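Local atomic coordinates of ORF59 (Human herpesvirus 8, PDB entry 3HSL), a protein that serves as the accessory subunit of the viral DNA polymerase in lytic replication, raising its processivity, probably by sliding along the template and keeping the polymerase from dissociating. Residues 194-199 with 209-214. Numbering follows the deposited sequence.
Sequences QTVTVS and FSLGGV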
# COMPACT_ATOMS: atom_id res chain seq x y z
N GLN A 194 -4.89 26.96 11.80
CA GLN A 194 -4.95 28.12 12.65
C GLN A 194 -4.04 27.83 13.84
O GLN A 194 -3.62 26.69 14.04
CB GLN A 194 -6.38 28.31 13.16
CG GLN A 194 -7.45 28.17 12.09
CD GLN A 194 -8.85 28.46 12.60
OE1 GLN A 194 -9.72 27.59 12.56
NE2 GLN A 194 -9.07 29.68 13.09
N THR A 195 -3.73 28.85 14.62
CA THR A 195 -2.89 28.61 15.78
C THR A 195 -3.88 28.57 16.96
O THR A 195 -4.77 29.42 17.06
CB THR A 195 -1.81 29.71 16.00
OG1 THR A 195 -2.32 30.78 16.78
CG2 THR A 195 -1.21 30.20 14.68
N VAL A 196 -3.73 27.60 17.85
CA VAL A 196 -4.61 27.50 19.01
C VAL A 196 -3.75 27.88 20.20
O VAL A 196 -2.62 27.39 20.31
CB VAL A 196 -5.03 26.07 19.31
CG1 VAL A 196 -6.26 26.10 20.21
CG2 VAL A 196 -5.39 25.35 18.04
N THR A 197 -4.25 28.74 21.08
CA THR A 197 -3.44 29.05 22.23
C THR A 197 -4.04 28.17 23.33
O THR A 197 -5.25 28.10 23.47
CB THR A 197 -3.44 30.54 22.59
OG1 THR A 197 -4.65 30.87 23.27
CG2 THR A 197 -3.28 31.42 21.35
N VAL A 198 -3.19 27.49 24.10
CA VAL A 198 -3.57 26.60 25.18
C VAL A 198 -2.94 27.23 26.41
O VAL A 198 -1.75 27.47 26.43
CB VAL A 198 -2.92 25.22 24.99
CG1 VAL A 198 -3.49 24.20 25.97
CG2 VAL A 198 -3.14 24.71 23.56
N SER A 199 -3.71 27.52 27.45
CA SER A 199 -3.08 28.13 28.62
C SER A 199 -3.51 27.43 29.88
O SER A 199 -4.51 26.71 29.89
CB SER A 199 -3.37 29.63 28.70
OG SER A 199 -4.75 29.86 28.85
N PHE A 209 -8.67 26.46 25.89
CA PHE A 209 -8.29 26.32 24.49
C PHE A 209 -8.94 27.49 23.78
O PHE A 209 -10.15 27.64 23.80
CB PHE A 209 -8.70 24.94 23.95
CG PHE A 209 -7.97 23.79 24.63
CD1 PHE A 209 -6.86 23.19 24.02
CD2 PHE A 209 -8.39 23.31 25.87
CE1 PHE A 209 -6.17 22.12 24.64
CE2 PHE A 209 -7.72 22.24 26.50
CZ PHE A 209 -6.60 21.64 25.88
N SER A 210 -8.11 28.31 23.15
CA SER A 210 -8.57 29.52 22.48
C SER A 210 -8.17 29.57 21.02
O SER A 210 -6.99 29.43 20.67
CB SER A 210 -8.05 30.77 23.20
OG SER A 210 -8.44 31.94 22.51
N LEU A 211 -9.17 29.78 20.18
CA LEU A 211 -8.92 29.77 18.77
C LEU A 211 -9.90 30.69 18.04
O LEU A 211 -11.09 30.75 18.39
CB LEU A 211 -9.09 28.32 18.33
CG LEU A 211 -8.56 27.73 17.04
CD1 LEU A 211 -9.01 26.30 17.07
CD2 LEU A 211 -9.12 28.42 15.82
N GLY A 212 -9.42 31.42 17.04
CA GLY A 212 -10.27 32.34 16.31
C GLY A 212 -10.83 33.20 17.42
O GLY A 212 -10.07 33.85 18.15
N GLY A 213 -12.16 33.20 17.56
CA GLY A 213 -12.83 33.99 18.61
C GLY A 213 -13.67 33.16 19.57
O GLY A 213 -14.61 33.67 20.15
N VAL A 214 -13.33 31.88 19.74
CA VAL A 214 -14.07 30.98 20.64
C VAL A 214 -13.13 30.25 21.59
O VAL A 214 -11.98 29.99 21.25
CB VAL A 214 -14.92 29.93 19.87
CG1 VAL A 214 -16.14 30.58 19.23
CG2 VAL A 214 -14.08 29.15 18.85
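Val198 and Phe209 run alongside each other in the same direction, with CG1 of Val198 reaching Phe209 CE1 obliquely at 3.6 Å. CG1 gets there by standing anti to the Val198 backbone N (chi1 -170°), while CG2, beside that nitrogen, comes within 4.0 Å of Phe209 CD1. Further along this face, Val196 meets Leu211 at a slant, CG2 of Val196 packing 3.9 Å from Leu211 CD1. The other methyl of Leu211, CD2, lies against the side chain of Gln194, and the two run nearly perpendicular. These are neighbouring strands of an antiparallel beta hairpin, 195-201 with 206-211, in a herpesvirus polymerase processivity subunit. Helix 175-186 meets Phe209 through Leu181 and Trp184, and Leu254 covers Val196 and Leu211, so the apolar row is buried. On the reverse face sit Thr197 and Ser210, a hydrogen-bonded pair: each backbone N donates to the other's O over 2.9 Å. There Thr197 OG1 and Ser210 CB meet in van der Waals contact at 3.4 Å, the two hydroxyls too far apart to bond. Beyond Leu211 the chain reverses in a type II' beta turn through Gly212 and Gly213, closed by Val214 N bonding to Leu211 O at 2.8 Å.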